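McyG protein (Microcystis aeruginosa PCC 7806, PDB 4R0M) binds phenylalanyl-adenylate in its adenylation domain and probably activates its acyl substrate for loading onto the adjoining peptidyl carrier domain in microcystin synthesis. Local coordinates at residues L251-I263 / L280-Y293. Sequence-based numbering, arbitrary orientation.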
ATOM      1  N   LEU A 251      10.643  11.994   2.149  1.00 33.60           N
ATOM      2  CA  LEU A 251      12.105  12.037   2.131  1.00 33.73           C
ATOM      3  C   LEU A 251      12.680  11.265   0.940  1.00 33.67           C
ATOM      4  O   LEU A 251      13.613  11.731   0.286  1.00 33.57           O
ATOM      5  CB  LEU A 251      12.682  11.510   3.451  1.00 33.50           C
ATOM      6  CG  LEU A 251      14.192  11.648   3.688  1.00 33.87           C
ATOM      7  CD1 LEU A 251      14.480  11.916   5.158  1.00 34.32           C
ATOM      8  CD2 LEU A 251      14.967  10.428   3.204  1.00 33.16           C
ATOM      9  N   VAL A 252      12.122  10.087   0.671  1.00 33.77           N
ATOM     10  CA  VAL A 252      12.546   9.281  -0.474  1.00 34.16           C
ATOM     11  C   VAL A 252      11.991   9.834  -1.796  1.00 34.47           C
ATOM     12  O   VAL A 252      12.642   9.731  -2.829  1.00 34.48           O
ATOM     13  CB  VAL A 252      12.177   7.791  -0.303  1.00 33.66           C
ATOM     14  CG1 VAL A 252      12.652   6.966  -1.494  1.00 32.90           C
ATOM     15  CG2 VAL A 252      12.773   7.235   0.983  1.00 34.03           C
ATOM     16  N   LEU A 253      10.798  10.423  -1.763  1.00 35.23           N
ATOM     17  CA  LEU A 253      10.219  11.022  -2.971  1.00 36.28           C
ATOM     18  C   LEU A 253      11.004  12.253  -3.429  1.00 37.42           C
ATOM     19  O   LEU A 253      11.246  12.427  -4.625  1.00 37.55           O
ATOM     20  CB  LEU A 253       8.730  11.351  -2.785  1.00 35.22           C
ATOM     21  CG  LEU A 253       7.745  10.173  -2.749  1.00 34.69           C
ATOM     22  CD1 LEU A 253       6.339  10.655  -2.426  1.00 33.83           C
ATOM     23  CD2 LEU A 253       7.755   9.380  -4.050  1.00 33.84           C
ATOM     24  N   ARG A 254      11.413  13.085  -2.471  1.00 38.85           N
ATOM     25  CA  ARG A 254      12.235  14.260  -2.760  1.00 41.25           C
ATOM     26  C   ARG A 254      13.600  13.886  -3.335  1.00 42.06           C
ATOM     27  O   ARG A 254      14.158  14.627  -4.146  1.00 41.37           O
ATOM     28  CB  ARG A 254      12.414  15.125  -1.510  1.00 43.24           C
ATOM     29  CG  ARG A 254      11.205  15.984  -1.163  1.00 45.39           C
ATOM     30  CD  ARG A 254      11.513  16.987  -0.057  1.00 48.18           C
ATOM     31  NE  ARG A 254      11.806  16.338   1.223  1.00 50.66           N
ATOM     32  CZ  ARG A 254      13.022  16.225   1.757  1.00 51.92           C
ATOM     33  NH1 ARG A 254      14.084  16.722   1.132  1.00 53.47           N
ATOM     34  NH2 ARG A 254      13.176  15.614   2.925  1.00 52.42           N
ATOM     35  N   GLN A 255      14.127  12.737  -2.914  1.00 43.01           N
ATOM     36  CA  GLN A 255      15.427  12.256  -3.378  1.00 43.76           C
ATOM     37  C   GLN A 255      15.470  10.719  -3.377  1.00 42.75           C
ATOM     38  O   GLN A 255      15.930  10.109  -2.410  1.00 43.22           O
ATOM     39  CB  GLN A 255      16.545  12.843  -2.510  1.00 45.68           C
ATOM     40  CG  GLN A 255      17.872  13.019  -3.230  1.00 49.22           C
ATOM     41  CD  GLN A 255      18.829  13.932  -2.480  1.00 51.16           C
ATOM     42  OE1 GLN A 255      19.096  13.737  -1.290  1.00 51.47           O
ATOM     43  NE2 GLN A 255      19.356  14.934  -3.178  1.00 51.82           N
ATOM     44  N   PRO A 256      14.990  10.089  -4.469  1.00 41.53           N
ATOM     45  CA  PRO A 256      14.838   8.629  -4.570  1.00 41.11           C
ATOM     46  C   PRO A 256      16.068   7.808  -4.184  1.00 40.74           C
ATOM     47  O   PRO A 256      15.926   6.701  -3.658  1.00 40.46           O
ATOM     48  CB  PRO A 256      14.496   8.420  -6.046  1.00 40.70           C
ATOM     49  CG  PRO A 256      13.783   9.673  -6.427  1.00 40.05           C
ATOM     50  CD  PRO A 256      14.491  10.767  -5.681  1.00 40.76           C
ATOM     51  N   LEU A 257      17.258   8.350  -4.433  1.00 40.52           N
ATOM     52  CA  LEU A 257      18.508   7.637  -4.164  1.00 39.80           C
ATOM     53  C   LEU A 257      18.820   7.471  -2.675  1.00 38.90           C
ATOM     54  O   LEU A 257      19.646   6.634  -2.302  1.00 38.64           O
ATOM     55  CB  LEU A 257      19.686   8.298  -4.896  1.00 39.56           C
ATOM     56  CG  LEU A 257      19.723   8.179  -6.426  1.00 39.79           C
ATOM     57  CD1 LEU A 257      21.013   8.763  -6.977  1.00 39.52           C
ATOM     58  CD2 LEU A 257      19.557   6.737  -6.889  1.00 39.94           C
ATOM     59  N   GLN A 258      18.153   8.261  -1.834  1.00 38.44           N
ATOM     60  CA  GLN A 258      18.275   8.129  -0.380  1.00 38.31           C
ATOM     61  C   GLN A 258      17.835   6.756   0.120  1.00 37.39           C
ATOM     62  O   GLN A 258      18.312   6.285   1.152  1.00 37.55           O
ATOM     63  CB  GLN A 258      17.493   9.232   0.339  1.00 39.20           C
ATOM     64  CG  GLN A 258      18.283  10.515   0.536  1.00 40.41           C
ATOM     65  CD  GLN A 258      19.550  10.300   1.344  1.00 41.17           C
ATOM     66  OE1 GLN A 258      20.658  10.420   0.822  1.00 41.15           O
ATOM     67  NE2 GLN A 258      19.391   9.962   2.622  1.00 41.94           N
ATOM     68  N   TRP A 259      16.927   6.123  -0.621  1.00 36.27           N
ATOM     69  CA  TRP A 259      16.500   4.756  -0.342  1.00 35.90           C
ATOM     70  C   TRP A 259      17.655   3.802  -0.464  1.00 36.44           C
ATOM     71  O   TRP A 259      17.837   2.933   0.388  1.00 36.46           O
ATOM     72  CB  TRP A 259      15.365   4.356  -1.281  1.00 34.51           C
ATOM     73  CG  TRP A 259      14.731   3.017  -0.974  1.00 33.58           C
ATOM     74  CD1 TRP A 259      14.721   2.334   0.242  1.00 33.28           C
ATOM     75  CD2 TRP A 259      13.951   2.169  -1.889  1.00 33.14           C
ATOM     76  NE1 TRP A 259      14.031   1.155   0.136  1.00 32.91           N
ATOM     77  CE2 TRP A 259      13.541   0.994  -1.110  1.00 32.97           C
ATOM     78  CE3 TRP A 259      13.575   2.257  -3.225  1.00 32.60           C
ATOM     79  CZ2 TRP A 259      12.787  -0.031  -1.666  1.00 32.66           C
ATOM     80  CZ3 TRP A 259      12.816   1.216  -3.773  1.00 32.63           C
ATOM     81  CH2 TRP A 259      12.434   0.099  -3.011  1.00 32.47           C
ATOM     82  N   LEU A 260      18.446   3.970  -1.523  1.00 36.70           N
ATOM     83  CA  LEU A 260      19.641   3.162  -1.759  1.00 37.01           C
ATOM     84  C   LEU A 260      20.733   3.462  -0.733  1.00 37.53           C
ATOM     85  O   LEU A 260      21.456   2.561  -0.300  1.00 37.44           O
ATOM     86  CB  LEU A 260      20.167   3.399  -3.179  1.00 37.20           C
ATOM     87  CG  LEU A 260      19.717   2.491  -4.335  1.00 36.99           C
ATOM     88  CD1 LEU A 260      18.241   2.117  -4.286  1.00 36.45           C
ATOM     89  CD2 LEU A 260      20.062   3.141  -5.668  1.00 36.96           C
ATOM     90  N   GLU A 261      20.838   4.733  -0.354  1.00 38.12           N
ATOM     91  CA  GLU A 261      21.788   5.189   0.655  1.00 38.33           C
ATOM     92  C   GLU A 261      21.502   4.538   2.011  1.00 37.79           C
ATOM     93  O   GLU A 261      22.422   4.096   2.705  1.00 36.86           O
ATOM     94  CB  GLU A 261      21.731   6.717   0.769  1.00 39.73           C
ATOM     95  CG  GLU A 261      22.596   7.323   1.870  1.00 41.71           C
ATOM     96  CD  GLU A 261      24.037   7.571   1.453  1.00 43.16           C
ATOM     97  OE1 GLU A 261      24.473   7.063   0.397  1.00 44.24           O
ATOM     98  OE2 GLU A 261      24.745   8.289   2.192  1.00 44.26           O
ATOM     99  N   LEU A 262      20.222   4.479   2.372  1.00 36.57           N
ATOM    100  CA  LEU A 262      19.804   3.926   3.658  1.00 35.36           C
ATOM    101  C   LEU A 262      19.926   2.403   3.718  1.00 35.46           C
ATOM    102  O   LEU A 262      20.214   1.847   4.781  1.00 35.92           O
ATOM    103  CB  LEU A 262      18.384   4.377   4.005  1.00 34.20           C
ATOM    104  CG  LEU A 262      18.202   5.851   4.399  1.00 33.57           C
ATOM    105  CD1 LEU A 262      16.737   6.251   4.287  1.00 32.86           C
ATOM    106  CD2 LEU A 262      18.745   6.145   5.792  1.00 32.71           C
ATOM    107  N   ILE A 263      19.717   1.738   2.582  1.00 35.16           N
ATOM    108  CA  ILE A 263      19.941   0.295   2.479  1.00 35.68           C
ATOM    109  C   ILE A 263      21.417  -0.027   2.742  1.00 36.44           C
ATOM    110  O   ILE A 263      21.732  -0.963   3.479  1.00 36.72           O
ATOM    111  CB  ILE A 263      19.496  -0.267   1.107  1.00 34.91           C
ATOM    112  CG1 ILE A 263      17.969  -0.206   0.972  1.00 34.59           C
ATOM    113  CG2 ILE A 263      19.975  -1.703   0.923  1.00 34.21           C
ATOM    114  CD1 ILE A 263      17.463  -0.314  -0.452  1.00 33.87           C
ATOM    115  N   LEU A 280      11.060   5.171 -10.528  1.00 33.52           N
ATOM    116  CA  LEU A 280      11.682   6.404 -10.033  1.00 34.04           C
ATOM    117  C   LEU A 280      13.194   6.255  -9.866  1.00 34.56           C
ATOM    118  O   LEU A 280      13.944   7.211 -10.075  1.00 34.84           O
ATOM    119  CB  LEU A 280      11.060   6.845  -8.705  1.00 33.88           C
ATOM    120  CG  LEU A 280       9.632   7.398  -8.664  1.00 34.24           C
ATOM    121  CD1 LEU A 280       9.187   7.553  -7.218  1.00 33.81           C
ATOM    122  CD2 LEU A 280       9.516   8.724  -9.406  1.00 33.83           C
ATOM    123  N   ILE A 281      13.630   5.056  -9.479  1.00 35.23           N
ATOM    124  CA  ILE A 281      15.055   4.737  -9.392  1.00 35.57           C
ATOM    125  C   ILE A 281      15.652   4.645 -10.797  1.00 36.39           C
ATOM    126  O   ILE A 281      16.726   5.194 -11.055  1.00 36.83           O
ATOM    127  CB  ILE A 281      15.306   3.427  -8.601  1.00 34.93           C
ATOM    128  CG1 ILE A 281      14.879   3.579  -7.130  1.00 34.21           C
ATOM    129  CG2 ILE A 281      16.757   2.968  -8.730  1.00 34.68           C
ATOM    130  CD1 ILE A 281      15.715   4.537  -6.301  1.00 33.77           C
ATOM    131  N   ASN A 282      14.943   3.963 -11.697  1.00 36.97           N
ATOM    132  CA  ASN A 282      15.339   3.872 -13.105  1.00 38.57           C
ATOM    133  C   ASN A 282      15.547   5.236 -13.765  1.00 40.33           C
ATOM    134  O   ASN A 282      16.402   5.377 -14.636  1.00 41.58           O
ATOM    135  CB  ASN A 282      14.330   3.038 -13.905  1.00 37.27           C
ATOM    136  CG  ASN A 282      14.284   1.583 -13.461  1.00 36.92           C
ATOM    137  OD1 ASN A 282      15.093   1.139 -12.644  1.00 36.27           O
ATOM    138  ND2 ASN A 282      13.332   0.833 -14.003  1.00 36.57           N
ATOM    139  N   GLN A 283      14.774   6.233 -13.331  1.00 42.56           N
ATOM    140  CA  GLN A 283      14.927   7.618 -13.800  1.00 44.82           C
ATOM    141  C   GLN A 283      16.284   8.210 -13.418  1.00 45.73           C
ATOM    142  O   GLN A 283      16.760   9.154 -14.053  1.00 46.73           O
ATOM    143  CB  GLN A 283      13.808   8.512 -13.248  1.00 45.42           C
ATOM    144  CG  GLN A 283      12.404   8.160 -13.721  1.00 46.74           C
ATOM    145  CD  GLN A 283      12.172   8.483 -15.184  1.00 47.92           C
ATOM    146  OE1 GLN A 283      12.223   7.602 -16.039  1.00 48.73           O
ATOM    147  NE2 GLN A 283      11.921   9.756 -15.479  1.00 49.04           N
ATOM    148  N   GLN A 284      16.898   7.650 -12.377  1.00 46.51           N
ATOM    149  CA  GLN A 284      18.183   8.130 -11.867  1.00 47.19           C
ATOM    150  C   GLN A 284      19.370   7.358 -12.454  1.00 46.73           C
ATOM    151  O   GLN A 284      20.476   7.412 -11.916  1.00 46.90           O
ATOM    152  CB  GLN A 284      18.206   8.047 -10.336  1.00 47.81           C
ATOM    153  CG  GLN A 284      17.078   8.796  -9.638  1.00 49.10           C
ATOM    154  CD  GLN A 284      17.317  10.292  -9.559  1.00 49.59           C
ATOM    155  OE1 GLN A 284      18.390  10.744  -9.156  1.00 50.52           O
ATOM    156  NE2 GLN A 284      16.308  11.070  -9.930  1.00 49.73           N
ATOM    157  N   ALA A 285      19.139   6.657 -13.563  1.00 47.14           N
ATOM    158  CA  ALA A 285      20.166   5.830 -14.210  1.00 48.40           C
ATOM    159  C   ALA A 285      21.457   6.590 -14.528  1.00 49.91           C
ATOM    160  O   ALA A 285      22.553   6.038 -14.396  1.00 50.76           O
ATOM    161  CB  ALA A 285      19.610   5.177 -15.468  1.00 46.72           C
ATOM    162  N   GLU A 286      21.316   7.849 -14.939  1.00 51.53           N
ATOM    163  CA  GLU A 286      22.448   8.699 -15.304  1.00 53.00           C
ATOM    164  C   GLU A 286      23.387   8.966 -14.123  1.00 53.36           C
ATOM    165  O   GLU A 286      24.583   8.675 -14.202  1.00 53.10           O
ATOM    166  CB  GLU A 286      21.950  10.018 -15.922  1.00 53.79           C
ATOM    167  CG  GLU A 286      23.037  11.028 -16.279  1.00 54.50           C
ATOM    168  CD  GLU A 286      24.009  10.532 -17.341  1.00 56.01           C
ATOM    169  OE1 GLU A 286      23.600   9.743 -18.222  1.00 56.21           O
ATOM    170  OE2 GLU A 286      25.190  10.940 -17.295  1.00 56.27           O
ATOM    171  N   GLU A 287      22.839   9.508 -13.037  1.00 54.10           N
ATOM    172  CA  GLU A 287      23.620   9.818 -11.832  1.00 55.23           C
ATOM    173  C   GLU A 287      24.116   8.571 -11.089  1.00 54.50           C
ATOM    174  O   GLU A 287      25.028   8.659 -10.266  1.00 54.17           O
ATOM    175  CB  GLU A 287      22.850  10.749 -10.879  1.00 56.94           C
ATOM    176  CG  GLU A 287      21.353  10.497 -10.790  1.00 59.23           C
ATOM    177  CD  GLU A 287      20.567  11.263 -11.842  1.00 60.70           C
ATOM    178  OE1 GLU A 287      20.300  12.464 -11.626  1.00 62.02           O
ATOM    179  OE2 GLU A 287      20.215  10.664 -12.882  1.00 60.08           O
ATOM    180  N   LEU A 288      23.521   7.419 -11.393  1.00 53.37           N
ATOM    181  CA  LEU A 288      23.943   6.140 -10.819  1.00 53.20           C
ATOM    182  C   LEU A 288      25.170   5.547 -11.518  1.00 54.30           C
ATOM    183  O   LEU A 288      25.680   4.499 -11.108  1.00 53.81           O
ATOM    184  CB  LEU A 288      22.785   5.137 -10.826  1.00 51.33           C
ATOM    185  CG  LEU A 288      21.778   5.230  -9.675  1.00 50.37           C
ATOM    186  CD1 LEU A 288      20.485   4.514 -10.032  1.00 49.32           C
ATOM    187  CD2 LEU A 288      22.361   4.679  -8.381  1.00 49.54           C
ATOM    188  N   LYS A 289      25.639   6.218 -12.567  1.00 55.43           N
ATOM    189  CA  LYS A 289      26.871   5.830 -13.255  1.00 55.66           C
ATOM    190  C   LYS A 289      28.094   6.507 -12.641  1.00 55.48           C
ATOM    191  O   LYS A 289      29.219   6.029 -12.801  1.00 55.89           O
ATOM    192  CB  LYS A 289      26.787   6.157 -14.748  1.00 55.52           C
ATOM    193  CG  LYS A 289      25.953   5.175 -15.556  1.00 56.69           C
ATOM    194  CD  LYS A 289      25.849   5.601 -17.011  1.00 57.11           C
ATOM    195  CE  LYS A 289      24.983   4.636 -17.804  1.00 57.36           C
ATOM    196  NZ  LYS A 289      24.728   5.119 -19.190  1.00 57.29           N
ATOM    197  N   HIS A 290      27.867   7.614 -11.935  1.00 55.30           N
ATOM    198  CA  HIS A 290      28.953   8.429 -11.387  1.00 56.19           C
ATOM    199  C   HIS A 290      29.166   8.224  -9.911  1.00 55.26           C
ATOM    200  O   HIS A 290      30.206   8.607  -9.370  1.00 56.11           O
ATOM    201  CB  HIS A 290      28.732   9.904 -11.714  1.00 57.87           C
ATOM    202  CG  HIS A 290      28.613  10.180 -13.195  1.00 60.40           C
ATOM    203  ND1 HIS A 290      29.684  10.235 -14.010  1.00 61.80           N
ATOM    204  CD2 HIS A 290      27.495  10.403 -14.000  1.00 61.48           C
ATOM    205  CE1 HIS A 290      29.277  10.487 -15.270  1.00 62.38           C
ATOM    206  NE2 HIS A 290      27.937  10.587 -15.262  1.00 62.34           N
ATOM    207  N   VAL A 291      28.178   7.627  -9.247  1.00 53.17           N
ATOM    208  CA  VAL A 291      28.331   7.160  -7.868  1.00 51.82           C
ATOM    209  C   VAL A 291      28.093   5.651  -7.806  1.00 50.38           C
ATOM    210  O   VAL A 291      27.468   5.075  -8.700  1.00 50.55           O
ATOM    211  CB  VAL A 291      27.396   7.892  -6.870  1.00 51.74           C
ATOM    212  CG1 VAL A 291      27.774   9.361  -6.751  1.00 52.81           C
ATOM    213  CG2 VAL A 291      25.931   7.737  -7.260  1.00 51.29           C
ATOM    214  N   SER A 292      28.602   5.015  -6.756  1.00 48.64           N
ATOM    215  CA  SER A 292      28.377   3.588  -6.550  1.00 47.52           C
ATOM    216  C   SER A 292      27.911   3.295  -5.131  1.00 45.81           C
ATOM    217  O   SER A 292      28.474   3.802  -4.160  1.00 45.54           O
ATOM    218  CB  SER A 292      29.628   2.770  -6.893  1.00 47.85           C
ATOM    219  OG  SER A 292      30.743   3.202  -6.136  1.00 48.96           O
ATOM    220  N   TYR A 293      26.863   2.482  -5.037  1.00 43.65           N
ATOM    221  CA  TYR A 293      26.320   2.029  -3.767  1.00 41.68           C
ATOM    222  C   TYR A 293      26.607   0.544  -3.585  1.00 40.50           C
ATOM    223  O   TYR A 293      26.753  -0.195  -4.561  1.00 39.95           O
ATOM    224  CB  TYR A 293      24.807   2.264  -3.714  1.00 41.45           C
ATOM    225  CG  TYR A 293      24.386   3.717  -3.689  1.00 41.91           C
ATOM    226  CD1 TYR A 293      24.263   4.406  -2.481  1.00 41.52           C
ATOM    227  CD2 TYR A 293      24.092   4.402  -4.872  1.00 42.30           C
ATOM    228  CE1 TYR A 293      23.869   5.736  -2.453  1.00 41.80           C
ATOM    229  CE2 TYR A 293      23.697   5.733  -4.853  1.00 42.09           C
ATOM    230  CZ  TYR A 293      23.587   6.394  -3.642  1.00 42.30           C
ATOM    231  OH  TYR A 293      23.198   7.714  -3.615  1.00 42.33           O
TER
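An apolar contact without hydrogen bonds packs Leu253, Pro256, Leu257 and Leu260 against the last part of helix 275-282 and the loop after it, as far as Tyr293, on one flank of the adenylation domain. Ile281 is the wedge: its CD1 lies 3.4 Å from Pro256 O and 4.0 Å from Leu260 CD1, while its CG1 meets the Trp259 ring obliquely. Leu257 CG stands anti to its own carbonyl carbon (chi1 -70°), and beyond it CD2 meets Gln284 CB and Leu288 CD2 (3.8 Å to the latter); the two leucine side chains lie alongside each other, pointing opposite ways. Leu288 CD2 also touches Leu260 CD2 at 3.9 Å.

Both pieces belong to successive beta-alpha-beta crossovers in the large mixed sheet of the ANL-family domain: 251-263 to the connection from strand 243-246 to 270-273, 280-293 to that from 270-273 to 300-303. Trp259 NE1 hydrogen-bonds with Ser271 OG on the shared strand, and Phe316 of helix 310-320 packs against Ile281.

Leu260 CB sits over the centre of the Tyr293 ring, a CH-pi contact 4.2 Å from the centroid and 7° off the normal. Glu261 OE1 comes in at the ring's edge, 3.2 Å from Tyr293 CE1, with the carboxylate plane perpendicular to the ring. A serine in place of Tyr293 would probably strip Leu260 CB of this aromatic cover and cost Leu257 CB its contact with Tyr293 OH, 3.8 Å away.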